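Local coordinates for ESAT-6/WXG100 secretion system protein (Streptococcus gallolyticus, PDB 7JQE), which forms part of the extracellular region of EsaA, a subunit of the type VIIb secretion system, and so probably takes part in toxin export, at residues 264-268 and 361-366; 368-374 and 386-392; 138-142 and 163-167; 132-136 and 174-179; 275-279 and 323-327. One frame throughout, in Å; residues are numbered along the deposited sequence.

Contact 1 of 5, residues 264-268 and 361-366; sequences KPEQS and YTFDSL. With EDO (1,2-ethanediol), chain K.
Q267 and L366 bury the most surface at this contact and lie against each other, the long glutamine side chain doing both apolar and polar work. With chi1 at -176° and the chain extended beyond CG, Q267 reaches across the turn that follows strand 355-363. Its stem passes slantwise over the leucine, with Q267 CB 3.6 Å from L366 CD2, and the amide oxygen Q267 OE1 lies 3.7 Å from L366 CD1. At its end, Q267 NE2 donates a nearly straight bond (175° at the hydrogen) to F363 O at 3.2 Å. The acceptor lies in the amide plane of Q267, whereas NE2 sits above the F363 carbonyl plane. The main chain answers in the other direction: F363 N donates to Q267 O at 3.2 Å, and that oxygen also lies at the edge of the F363 ring.

Here strand 268-275 begins to run along strand 355-363, at the border of a three-stranded antiparallel sheet. S268 and T362 form a non-hydrogen-bonded pair. The backbones come close here, and the two small hydroxyl side chains lie on the same face, where S268 OG and T362 OG1 hydrogen-bond at 2.9 Å. K264 also meets the leucine, laying CE 3.9 Å from L366 CD1 and giving L366 O a weak bond from NZ. L366 packs on I390 as well, and P265 rests on I390 and V392 of strand 382-392.

Contact 2 of 5, residues 368-374 and 386-392; sequences VGTHTIT and MTYTIYV. With EDO (1,2-ethanediol), chain I.
In both T372 and T389, OG1 lies anti to the carbonyl carbon (chi1 -74° and -60°), which brings T372 OG1 and T389 OG1 into a hydrogen bond of 2.8 Å across a non-hydrogen-bonded pair. The same rotation carries T389 CG2 to T370 CG2 at 3.4 Å. T387 is rotated differently: OG1 opposite its backbone N (chi1 178°) donates to I373 O at 3.1 Å from above the carbonyl plane. Y388 N binds that oxygen too, in the plane, so two donors grip it. Beta-branched threonines suit this extended ladder, their methyls touching along one face.

Alternating with the threonine pairs are three hydrogen-bonded pairs, G369 with V392, H371 with I390 and I373 with Y388; H371 N donates to I390 O at 2.8 Å and I390 N to H371 O. V392 CG2 lies 4.1 Å from H371 CD2, and the imidazole is anchored by NE2 to S367 O. A CB on G369 would press on the preceding carbonyl oxygen, so glycine suits it.

Strands 369-379 and 382-392 form a beta hairpin, the latter outermost within this chain. H371, I373 and I390 face F363 of strand 355-363, while T387 and Y388 pack against Y388 and T387 of the second subunit.

Contact 3 of 5, residues 138-142 and 163-167; sequences DLALD and LLNQV
L139 drives one methyl between two residues of the opposite segment: its CD1 presses 3.3 Å from V167 CG2, a tight approach, and 3.9 Å from L163 CD2. The leucine crosses both partners slantwise. Its CG stands anti to the carbonyl carbon (chi1 -68°), which aims the forked end across the gap. The other branch meets Q166, whose extended side chain slides past L139 in the opposite direction, so that Q166 NE2 comes 3.7 Å from L139 CD2. L141, two residues on, adds to the cluster, with CD2 4.0 Å from L163 CD2 and CD1 3.6 Å from Q166 OE1. The two ends of the amide thus each meet one leucine, and with its long reach and polar end the glutamine suits a position at the exposed margin of an apolar patch. L163 and V167 are buried, and the leucines of the loop lie over them.

L163 O takes hydrogen bonds from both Q166 N and V167 N, as the helix comes to its end and presents these side chains.

The loop follows helix 102-135, which holds it through S131 to L139 N and R127 to L141 O. It precedes helix 152-164, where L163 also rests on Y476 and T477 of helix 462-491; Y476 OH is hydrogen-bonded to L141 N.

Contact 4 of 5, residues 132-136 and 174-179; sequences NQYFN and SALANQ
The amides of Q133 and Q179 meet with their planes 82° apart, the two side chains crossing at about a right angle; each chain is bent at chi2, which brings its end to the other. A second amide pair flanks the contact: N136 and N178 cross likewise, their planes 51° apart. N136 OD1 lies 3.1 Å from N178 ND2, yet the angle is too poor for a hydrogen bond. The other end of the N136 amide, ND2, lies alongside S174 CB at 3.6 Å.

Between these flat groups, A175 makes the closest backbone approach. Its CB touches Q133 O and Y134 O, each at 3.3 Å, and packs 3.9 Å from N136 CB. A single methyl suits this spot, since the CA atoms of N136 and A175 are 4.8 Å apart. N136 is the first residue to leave helical geometry and has positive phi (79°), which asparagine tolerates better than most residues with a side chain.

Y134 and F135 turn away from this interface. The Y134 ring meets that of F468 on helix 462-491, and its hydroxyl is hydrogen-bonded to Q133 of the second subunit. F135 packs on V473 of the same helix and on V167. The contact thus ties the end of helix 102-135 to helix 169-179; helix 462-491 packs against residues of both, and Q133, Y134, L176 and Q179 also meet the second subunit.

Contact 5 of 5, residues 275-279 and 323-327; sequences VAPTS and KEDPT
T278 and T327 share the one hydrogen bond that joins the two segments: T278 N donates to T327 OG1 at 3.2 Å, with 159° at the hydrogen. The T327 side chain places OG1 anti to its carbonyl carbon (chi1 -44°), facing the incoming N-H. The same hydroxyl gives a weak bond back to D325 O, so one small group receives on one bond and donates on the other. Threonine suits the place because its hydroxyl can do both while its methyl packs.

Van der Waals contacts lie next to this bond. P277 CB lies 3.4 Å from T327 OG1 and 3.7 Å from D325 O. The methyls T278 CG2 and T327 CG2 meet at 3.8 Å, the two side chains crossing at a slant. The P277 ring runs side by side with the E324 side chain, both pointing the same way, in a loose contact with P277 CG 4.1 Å from E324 OE1. A rigid proline, lacking an N-H, can fill this position without calling for an acceptor.

The segments are the two modelled ends of a long excursion between strands of different antiparallel sheets. V275 closes strand 268-275, T327 opens strand 327-335, and residues 280-321 between them are not modelled.

Oxygen-oxygen approaches make up the last group. T278 O and D325 OD1, like S279 O and K323 O, lie closer than two acceptors should, so positions beside the chain break are doubtful. T278 and S279 also pack against S279 and T278 of the second subunit, and A276 N makes a weak hydrogen bond to N382 OD1 of that subunit.

The contacts fall into two groups at opposite ends of a very elongated chain. Contacts 1, 2 and 5 belong to the beta region; contacts 1 and 2 touch, whereas contact 5 lies farther out, its centre about 34 Å from that of contact 1. Contacts 3 and 4 are neighbours, the loop of contact 3 following the helix 102-135 that contact 4 holds, and they meet through V167 and F135. Contacts 1 and 5 are surface contacts; the others are partly buried. A backbone ladder dominates contact 2; contact 1 has one bridge and a glutamine both packed and bonded. Leucines carry contact 3, amides and a lone methyl contact 4, a single N-H to hydroxyl bond contact 5.

Contact 1 of 5, residues 264-268 and 361-366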
# COMPACT_ATOMS: atom_id res chain seq x y z
N LYS A 264 21.72 41.28 4.35
CA LYS A 264 21.17 42.58 3.96
C LYS A 264 22.29 43.60 3.88
O LYS A 264 22.80 44.06 4.92
CB LYS A 264 20.09 43.03 4.95
CG LYS A 264 19.10 44.03 4.37
CD LYS A 264 18.31 43.42 3.21
CE LYS A 264 17.27 44.40 2.67
NZ LYS A 264 16.59 43.87 1.45
N PRO A 265 22.74 43.97 2.68
CA PRO A 265 23.84 44.93 2.57
C PRO A 265 23.39 46.34 2.92
O PRO A 265 22.21 46.69 2.84
CB PRO A 265 24.25 44.83 1.10
CG PRO A 265 23.02 44.37 0.40
CD PRO A 265 22.29 43.48 1.37
N GLU A 266 24.36 47.16 3.32
CA GLU A 266 24.06 48.53 3.72
C GLU A 266 23.77 49.39 2.49
O GLU A 266 24.53 49.38 1.52
CB GLU A 266 25.23 49.11 4.51
CG GLU A 266 24.80 49.97 5.68
CD GLU A 266 24.12 49.16 6.77
OE1 GLU A 266 24.43 47.96 6.89
OE2 GLU A 266 23.28 49.73 7.51
N GLN A 267 22.66 50.13 2.54
CA GLN A 267 22.23 50.92 1.39
C GLN A 267 23.03 52.21 1.24
O GLN A 267 23.22 52.68 0.12
CB GLN A 267 20.74 51.23 1.51
CG GLN A 267 20.16 51.97 0.32
CD GLN A 267 18.67 52.17 0.45
OE1 GLN A 267 18.06 51.75 1.44
NE2 GLN A 267 18.06 52.80 -0.55
N SER A 268 23.50 52.79 2.34
CA SER A 268 24.32 53.99 2.32
C SER A 268 25.73 53.67 2.83
O SER A 268 25.93 52.75 3.63
CB SER A 268 23.72 55.10 3.18
OG SER A 268 22.56 55.65 2.58
N TYR A 361 27.31 58.00 -0.62
CA TYR A 361 26.59 57.44 -1.75
C TYR A 361 25.49 56.52 -1.23
O TYR A 361 25.62 55.89 -0.18
CB TYR A 361 27.52 56.68 -2.71
CG TYR A 361 28.23 55.47 -2.13
CD1 TYR A 361 27.58 54.24 -2.00
CD2 TYR A 361 29.57 55.55 -1.75
CE1 TYR A 361 28.24 53.14 -1.48
CE2 TYR A 361 30.23 54.45 -1.24
CZ TYR A 361 29.56 53.24 -1.11
OH TYR A 361 30.23 52.15 -0.60
N THR A 362 24.39 56.48 -1.97
CA THR A 362 23.19 55.76 -1.57
C THR A 362 22.60 55.09 -2.80
O THR A 362 22.16 55.77 -3.73
CB THR A 362 22.17 56.71 -0.92
OG1 THR A 362 22.75 57.32 0.24
CG2 THR A 362 20.91 55.94 -0.52
N PHE A 363 22.60 53.76 -2.81
CA PHE A 363 21.94 53.04 -3.89
C PHE A 363 20.46 53.42 -3.94
O PHE A 363 19.88 53.86 -2.94
CB PHE A 363 22.09 51.52 -3.70
CG PHE A 363 23.51 51.04 -3.83
CD1 PHE A 363 24.29 50.83 -2.71
CD2 PHE A 363 24.06 50.82 -5.08
CE1 PHE A 363 25.60 50.39 -2.83
CE2 PHE A 363 25.38 50.38 -5.21
CZ PHE A 363 26.14 50.17 -4.09
N ASP A 364 19.86 53.28 -5.12
CA ASP A 364 18.48 53.72 -5.29
C ASP A 364 17.50 52.80 -4.57
O ASP A 364 16.42 53.25 -4.17
CB ASP A 364 18.13 53.83 -6.77
CG ASP A 364 18.28 52.51 -7.51
OD1 ASP A 364 18.57 51.48 -6.87
OD2 ASP A 364 18.09 52.50 -8.75
N SER A 365 17.85 51.52 -4.39
CA SER A 365 16.97 50.59 -3.70
C SER A 365 17.79 49.42 -3.17
O SER A 365 18.95 49.24 -3.54
CB SER A 365 15.85 50.09 -4.62
OG SER A 365 16.31 49.06 -5.47
N LEU A 366 17.16 48.64 -2.29
CA LEU A 366 17.71 47.40 -1.78
C LEU A 366 17.00 46.17 -2.35
O LEU A 366 17.05 45.09 -1.74
CB LEU A 366 17.66 47.37 -0.25
CG LEU A 366 18.61 48.25 0.55
CD1 LEU A 366 18.36 48.08 2.05
CD2 LEU A 366 20.06 47.96 0.21
C1 EDO K . 18.97 48.79 -10.11
O1 EDO K . 19.73 49.95 -9.77
C2 EDO K . 17.51 49.17 -10.34
O2 EDO K . 16.94 49.69 -9.13

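Contact 2 of 5, residues 368-374 and 386-392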
# COMPACT_ATOMS: atom_id res chain seq x y z
N VAL A 368 15.96 42.91 -4.76
CA VAL A 368 16.75 41.73 -5.11
C VAL A 368 17.49 41.96 -6.42
O VAL A 368 16.93 42.49 -7.39
CB VAL A 368 15.85 40.49 -5.18
CG1 VAL A 368 16.66 39.25 -5.54
CG2 VAL A 368 15.11 40.29 -3.86
N GLY A 369 18.75 41.56 -6.46
CA GLY A 369 19.60 41.74 -7.62
C GLY A 369 20.84 42.56 -7.30
O GLY A 369 21.09 42.94 -6.16
N THR A 370 21.62 42.81 -8.35
CA THR A 370 22.87 43.55 -8.23
C THR A 370 22.61 45.03 -8.47
O THR A 370 21.93 45.40 -9.43
CB THR A 370 23.91 43.04 -9.22
OG1 THR A 370 24.21 41.66 -8.93
CG2 THR A 370 25.19 43.85 -9.11
N HIS A 371 23.16 45.87 -7.59
CA HIS A 371 23.05 47.32 -7.72
C HIS A 371 24.44 47.91 -7.86
O HIS A 371 25.37 47.52 -7.14
CB HIS A 371 22.34 47.93 -6.50
CG HIS A 371 20.93 47.44 -6.34
ND1 HIS A 371 19.85 48.12 -6.84
CD2 HIS A 371 20.43 46.34 -5.73
CE1 HIS A 371 18.74 47.46 -6.55
NE2 HIS A 371 19.07 46.38 -5.87
N THR A 372 24.59 48.86 -8.79
CA THR A 372 25.88 49.48 -9.08
C THR A 372 25.71 50.98 -9.20
O THR A 372 24.85 51.46 -9.93
CB THR A 372 26.49 48.92 -10.37
OG1 THR A 372 26.98 47.60 -10.14
CG2 THR A 372 27.64 49.80 -10.83
N ILE A 373 26.56 51.72 -8.48
CA ILE A 373 26.66 53.17 -8.61
C ILE A 373 27.93 53.48 -9.39
O ILE A 373 28.99 52.90 -9.11
CB ILE A 373 26.70 53.85 -7.23
CG1 ILE A 373 25.34 53.75 -6.53
CG2 ILE A 373 27.12 55.30 -7.36
CD1 ILE A 373 25.31 54.42 -5.17
N THR A 374 27.83 54.39 -10.35
CA THR A 374 28.98 54.89 -11.08
C THR A 374 28.96 56.41 -11.09
O THR A 374 27.91 57.03 -11.26
CB THR A 374 29.03 54.38 -12.53
OG1 THR A 374 27.90 54.88 -13.26
CG2 THR A 374 29.04 52.86 -12.57
N MSE A 386 34.62 56.09 -10.77
CA MSE A 386 34.44 55.28 -9.57
C MSE A 386 33.11 54.52 -9.59
O MSE A 386 32.13 54.99 -10.17
CB MSE A 386 34.53 56.15 -8.33
CG MSE A 386 35.79 56.98 -8.31
SE MSE A 386 36.32 57.59 -6.54
CE MSE A 386 34.88 58.86 -6.17
N THR A 387 33.10 53.36 -8.95
CA THR A 387 31.93 52.49 -8.97
C THR A 387 31.86 51.71 -7.67
O THR A 387 32.88 51.38 -7.06
CB THR A 387 31.99 51.52 -10.15
OG1 THR A 387 30.85 50.65 -10.12
CG2 THR A 387 33.27 50.68 -10.10
N TYR A 388 30.63 51.41 -7.24
CA TYR A 388 30.38 50.59 -6.07
C TYR A 388 29.19 49.68 -6.37
O TYR A 388 28.27 50.06 -7.09
CB TYR A 388 30.10 51.44 -4.82
CG TYR A 388 31.15 52.49 -4.59
CD1 TYR A 388 32.37 52.17 -4.01
CD2 TYR A 388 30.94 53.81 -4.98
CE1 TYR A 388 33.34 53.13 -3.81
CE2 TYR A 388 31.90 54.77 -4.79
CZ TYR A 388 33.10 54.43 -4.20
OH TYR A 388 34.07 55.38 -4.00
N THR A 389 29.23 48.47 -5.81
CA THR A 389 28.22 47.47 -6.11
C THR A 389 27.81 46.75 -4.84
O THR A 389 28.62 46.55 -3.93
CB THR A 389 28.73 46.44 -7.13
OG1 THR A 389 29.08 47.11 -8.35
CG2 THR A 389 27.66 45.41 -7.42
N ILE A 390 26.53 46.37 -4.78
CA ILE A 390 26.02 45.50 -3.74
C ILE A 390 25.10 44.46 -4.37
O ILE A 390 24.52 44.67 -5.44
CB ILE A 390 25.27 46.27 -2.62
CG1 ILE A 390 24.13 47.10 -3.21
CG2 ILE A 390 26.25 47.14 -1.85
CD1 ILE A 390 23.10 47.52 -2.18
N TYR A 391 24.99 43.32 -3.70
CA TYR A 391 24.25 42.17 -4.22
C TYR A 391 23.18 41.80 -3.19
O TYR A 391 23.51 41.39 -2.07
CB TYR A 391 25.21 41.00 -4.47
CG TYR A 391 26.18 40.79 -3.33
CD1 TYR A 391 25.90 39.88 -2.30
CD2 TYR A 391 27.37 41.51 -3.26
CE1 TYR A 391 26.78 39.69 -1.25
CE2 TYR A 391 28.26 41.32 -2.20
CZ TYR A 391 27.95 40.42 -1.20
OH TYR A 391 28.83 40.23 -0.16
N VAL A 392 21.92 41.98 -3.56
CA VAL A 392 20.81 41.55 -2.72
C VAL A 392 20.37 40.19 -3.23
O VAL A 392 19.75 40.09 -4.30
CB VAL A 392 19.65 42.56 -2.75
CG1 VAL A 392 18.58 42.13 -1.75
CG2 VAL A 392 20.15 43.96 -2.44
C1 EDO I . 32.25 47.70 -3.45
O1 EDO I . 32.26 48.24 -4.77
C2 EDO I . 31.14 48.36 -2.64
O2 EDO I . 30.90 47.60 -1.45

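Contact 3 of 5, residues 138-142 and 163-167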
# COMPACT_ATOMS: atom_id res chain seq x y z
N ASP A 138 -37.36 -31.15 8.68
CA ASP A 138 -37.84 -32.53 8.64
C ASP A 138 -39.08 -32.56 7.74
O ASP A 138 -40.19 -32.27 8.18
CB ASP A 138 -38.16 -33.05 10.04
CG ASP A 138 -38.67 -34.48 10.03
OD1 ASP A 138 -38.71 -35.10 8.95
OD2 ASP A 138 -39.04 -34.99 11.11
N LEU A 139 -38.87 -32.92 6.47
CA LEU A 139 -39.99 -32.93 5.52
C LEU A 139 -41.04 -33.97 5.89
O LEU A 139 -42.23 -33.75 5.64
CB LEU A 139 -39.47 -33.17 4.11
CG LEU A 139 -38.61 -32.04 3.52
CD1 LEU A 139 -38.03 -32.45 2.18
CD2 LEU A 139 -39.44 -30.78 3.38
N ALA A 140 -40.64 -35.08 6.49
CA ALA A 140 -41.54 -36.18 6.82
C ALA A 140 -42.48 -36.47 5.65
O ALA A 140 -43.70 -36.35 5.74
CB ALA A 140 -42.34 -35.89 8.09
N LEU A 141 -41.87 -36.83 4.52
CA LEU A 141 -42.64 -37.13 3.32
C LEU A 141 -43.61 -38.27 3.60
O LEU A 141 -43.23 -39.30 4.18
CB LEU A 141 -41.70 -37.50 2.17
CG LEU A 141 -42.32 -37.56 0.77
CD1 LEU A 141 -42.76 -36.17 0.34
CD2 LEU A 141 -41.32 -38.14 -0.21
N ASP A 142 -44.87 -38.09 3.21
CA ASP A 142 -45.92 -39.06 3.48
C ASP A 142 -45.88 -40.18 2.44
O ASP A 142 -46.08 -39.94 1.25
CB ASP A 142 -47.29 -38.37 3.49
CG ASP A 142 -48.44 -39.35 3.53
OD1 ASP A 142 -48.71 -39.90 4.62
OD2 ASP A 142 -49.07 -39.57 2.48
N LEU A 163 -39.75 -34.61 -4.10
CA LEU A 163 -38.81 -33.95 -3.20
C LEU A 163 -38.18 -32.73 -3.86
O LEU A 163 -37.98 -31.70 -3.20
CB LEU A 163 -37.73 -34.94 -2.76
CG LEU A 163 -38.19 -35.99 -1.75
CD1 LEU A 163 -37.17 -37.12 -1.61
CD2 LEU A 163 -38.46 -35.34 -0.41
N LEU A 164 -37.87 -32.81 -5.15
CA LEU A 164 -37.24 -31.68 -5.83
C LEU A 164 -38.18 -30.49 -5.95
O LEU A 164 -37.72 -29.34 -5.94
CB LEU A 164 -36.74 -32.11 -7.21
CG LEU A 164 -35.56 -33.08 -7.21
CD1 LEU A 164 -35.18 -33.49 -8.62
CD2 LEU A 164 -34.37 -32.47 -6.49
N ASN A 165 -39.48 -30.74 -6.07
CA ASN A 165 -40.46 -29.65 -6.09
C ASN A 165 -40.84 -29.17 -4.70
O ASN A 165 -41.72 -28.31 -4.58
CB ASN A 165 -41.72 -30.09 -6.84
CG ASN A 165 -41.50 -30.21 -8.33
OD1 ASN A 165 -41.80 -31.24 -8.94
ND2 ASN A 165 -40.99 -29.15 -8.94
N GLN A 166 -40.21 -29.71 -3.66
CA GLN A 166 -40.54 -29.37 -2.28
C GLN A 166 -39.38 -28.76 -1.51
O GLN A 166 -39.62 -28.07 -0.51
CB GLN A 166 -41.04 -30.62 -1.54
CG GLN A 166 -41.66 -30.34 -0.18
CD GLN A 166 -42.31 -31.58 0.42
OE1 GLN A 166 -42.52 -32.59 -0.26
NE2 GLN A 166 -42.64 -31.50 1.71
N VAL A 167 -38.14 -28.99 -1.93
CA VAL A 167 -36.95 -28.48 -1.25
C VAL A 167 -36.37 -27.37 -2.11
O VAL A 167 -36.05 -27.58 -3.28
CB VAL A 167 -35.92 -29.59 -1.01
CG1 VAL A 167 -34.64 -29.01 -0.44
CG2 VAL A 167 -36.49 -30.64 -0.07

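Contact 4 of 5, residues 132-136 and 174-179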
# COMPACT_ATOMS: atom_id res chain seq x y z
N ASN A 132 -32.82 -33.48 8.21
CA ASN A 132 -32.29 -32.30 8.88
C ASN A 132 -30.89 -31.96 8.39
O ASN A 132 -30.55 -30.78 8.24
CB ASN A 132 -32.29 -32.51 10.40
CG ASN A 132 -33.65 -32.28 11.02
OD1 ASN A 132 -34.32 -31.28 10.74
ND2 ASN A 132 -34.08 -33.21 11.87
N GLN A 133 -30.06 -32.97 8.13
CA GLN A 133 -28.69 -32.72 7.69
C GLN A 133 -28.67 -31.99 6.35
O GLN A 133 -27.94 -31.00 6.18
CB GLN A 133 -27.93 -34.05 7.58
CG GLN A 133 -27.45 -34.62 8.91
CD GLN A 133 -26.17 -33.97 9.40
OE1 GLN A 133 -25.09 -34.20 8.86
NE2 GLN A 133 -26.29 -33.14 10.44
N TYR A 134 -29.45 -32.47 5.38
CA TYR A 134 -29.35 -32.02 4.00
C TYR A 134 -30.37 -30.96 3.61
O TYR A 134 -30.07 -30.11 2.77
CB TYR A 134 -29.49 -33.20 3.04
CG TYR A 134 -28.35 -34.20 3.11
CD1 TYR A 134 -28.37 -35.24 4.04
CD2 TYR A 134 -27.27 -34.12 2.25
CE1 TYR A 134 -27.34 -36.16 4.11
CE2 TYR A 134 -26.23 -35.03 2.32
CZ TYR A 134 -26.27 -36.05 3.25
OH TYR A 134 -25.24 -36.97 3.31
N PHE A 135 -31.56 -30.98 4.21
CA PHE A 135 -32.62 -30.07 3.82
C PHE A 135 -32.89 -28.98 4.84
O PHE A 135 -33.62 -28.03 4.53
CB PHE A 135 -33.92 -30.85 3.57
CG PHE A 135 -33.79 -31.93 2.52
CD1 PHE A 135 -32.94 -31.76 1.44
CD2 PHE A 135 -34.51 -33.11 2.62
CE1 PHE A 135 -32.81 -32.75 0.47
CE2 PHE A 135 -34.39 -34.10 1.66
CZ PHE A 135 -33.54 -33.92 0.59
N ASN A 136 -32.33 -29.08 6.04
CA ASN A 136 -32.40 -28.09 7.11
C ASN A 136 -33.73 -28.14 7.85
O ASN A 136 -33.95 -27.33 8.75
CB ASN A 136 -32.17 -26.66 6.60
CG ASN A 136 -31.67 -25.73 7.69
OD1 ASN A 136 -31.01 -26.16 8.63
ND2 ASN A 136 -32.00 -24.45 7.56
N SER A 174 -28.48 -23.36 3.38
CA SER A 174 -28.40 -23.20 4.83
C SER A 174 -27.93 -24.48 5.50
O SER A 174 -27.15 -24.44 6.46
CB SER A 174 -29.75 -22.76 5.38
OG SER A 174 -30.30 -21.69 4.64
N ALA A 175 -28.40 -25.63 5.01
CA ALA A 175 -27.98 -26.90 5.60
C ALA A 175 -26.49 -27.15 5.35
O ALA A 175 -25.78 -27.63 6.24
CB ALA A 175 -28.82 -28.05 5.05
N LEU A 176 -26.01 -26.84 4.15
CA LEU A 176 -24.58 -26.99 3.88
C LEU A 176 -23.76 -26.03 4.73
O LEU A 176 -22.70 -26.40 5.25
CB LEU A 176 -24.30 -26.79 2.39
CG LEU A 176 -22.86 -27.03 1.94
CD1 LEU A 176 -22.44 -28.47 2.18
CD2 LEU A 176 -22.69 -26.64 0.47
N ALA A 177 -24.23 -24.79 4.88
CA ALA A 177 -23.55 -23.83 5.74
C ALA A 177 -23.44 -24.36 7.17
O ALA A 177 -22.40 -24.20 7.82
CB ALA A 177 -24.27 -22.49 5.71
N ASN A 178 -24.50 -25.00 7.67
CA ASN A 178 -24.47 -25.52 9.04
C ASN A 178 -23.36 -26.55 9.21
O ASN A 178 -22.85 -26.72 10.33
CB ASN A 178 -25.82 -26.13 9.41
CG ASN A 178 -26.87 -25.08 9.68
OD1 ASN A 178 -26.57 -23.98 10.13
ND2 ASN A 178 -28.13 -25.42 9.42
N GLN A 179 -22.97 -27.23 8.14
CA GLN A 179 -21.91 -28.22 8.23
C GLN A 179 -20.53 -27.59 8.33
O GLN A 179 -19.58 -28.27 8.76
CB GLN A 179 -21.96 -29.16 7.03
CG GLN A 179 -23.32 -29.81 6.80
CD GLN A 179 -23.71 -30.77 7.91
OE1 GLN A 179 -23.10 -31.84 8.05
NE2 GLN A 179 -24.70 -30.40 8.70

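Contact 5 of 5, residues 275-279 and 323-327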
# COMPACT_ATOMS: atom_id res chain seq x y z
N VAL A 275 42.36 65.25 -1.22
CA VAL A 275 42.50 66.17 -2.33
C VAL A 275 43.56 67.20 -1.99
O VAL A 275 43.89 67.44 -0.82
CB VAL A 275 41.16 66.85 -2.69
CG1 VAL A 275 40.12 65.82 -3.11
CG2 VAL A 275 40.65 67.68 -1.51
N ALA A 276 44.12 67.82 -3.03
CA ALA A 276 45.15 68.84 -2.88
C ALA A 276 45.08 69.78 -4.08
O ALA A 276 44.85 69.32 -5.21
CB ALA A 276 46.55 68.22 -2.78
N PRO A 277 45.28 71.08 -3.87
CA PRO A 277 45.24 72.02 -5.00
C PRO A 277 46.39 71.77 -5.97
O PRO A 277 47.39 71.12 -5.65
CB PRO A 277 45.36 73.39 -4.32
CG PRO A 277 46.07 73.10 -3.03
CD PRO A 277 45.57 71.75 -2.60
N THR A 278 46.23 72.31 -7.18
CA THR A 278 47.28 72.26 -8.19
C THR A 278 48.11 73.54 -8.09
O THR A 278 47.62 74.64 -8.37
CB THR A 278 46.69 72.10 -9.59
OG1 THR A 278 46.31 73.38 -10.11
CG2 THR A 278 45.46 71.20 -9.55
N SER A 279 49.37 73.40 -7.68
CA SER A 279 50.27 74.53 -7.52
C SER A 279 50.26 75.43 -8.75
O SER A 279 51.12 76.31 -8.89
CB SER A 279 51.69 74.04 -7.24
OG SER A 279 52.11 73.10 -8.22
N LYS A 323 51.76 80.30 -5.04
CA LYS A 323 50.67 80.35 -6.01
C LYS A 323 49.97 78.99 -6.11
O LYS A 323 49.96 78.33 -7.15
CB LYS A 323 51.19 80.81 -7.37
CG LYS A 323 52.65 80.48 -7.63
CD LYS A 323 53.56 81.58 -7.10
CE LYS A 323 55.02 81.34 -7.49
NZ LYS A 323 55.88 82.52 -7.18
N GLU A 324 49.37 78.58 -4.99
CA GLU A 324 48.54 77.38 -4.93
C GLU A 324 47.09 77.80 -5.15
O GLU A 324 46.32 78.00 -4.21
CB GLU A 324 48.74 76.65 -3.60
CG GLU A 324 48.58 77.56 -2.40
CD GLU A 324 48.85 76.85 -1.09
OE1 GLU A 324 48.40 75.69 -0.93
OE2 GLU A 324 49.53 77.45 -0.23
N ASP A 325 46.73 77.92 -6.42
CA ASP A 325 45.46 78.53 -6.79
C ASP A 325 44.28 77.66 -6.36
O ASP A 325 44.43 76.47 -6.08
CB ASP A 325 45.42 78.74 -8.30
CG ASP A 325 46.73 78.40 -8.98
OD1 ASP A 325 47.06 77.20 -9.07
OD2 ASP A 325 47.43 79.34 -9.42
N PRO A 326 43.09 78.25 -6.27
CA PRO A 326 41.90 77.47 -5.93
C PRO A 326 41.66 76.36 -6.95
O PRO A 326 41.87 76.54 -8.15
CB PRO A 326 40.77 78.51 -5.95
CG PRO A 326 41.47 79.82 -5.70
CD PRO A 326 42.81 79.70 -6.36
N THR A 327 41.20 75.21 -6.45
CA THR A 327 40.96 74.04 -7.27
C THR A 327 39.59 73.46 -6.92
O THR A 327 39.32 73.18 -5.75
CB THR A 327 42.05 72.98 -7.08
OG1 THR A 327 43.33 73.61 -7.08
CG2 THR A 327 41.99 71.95 -8.19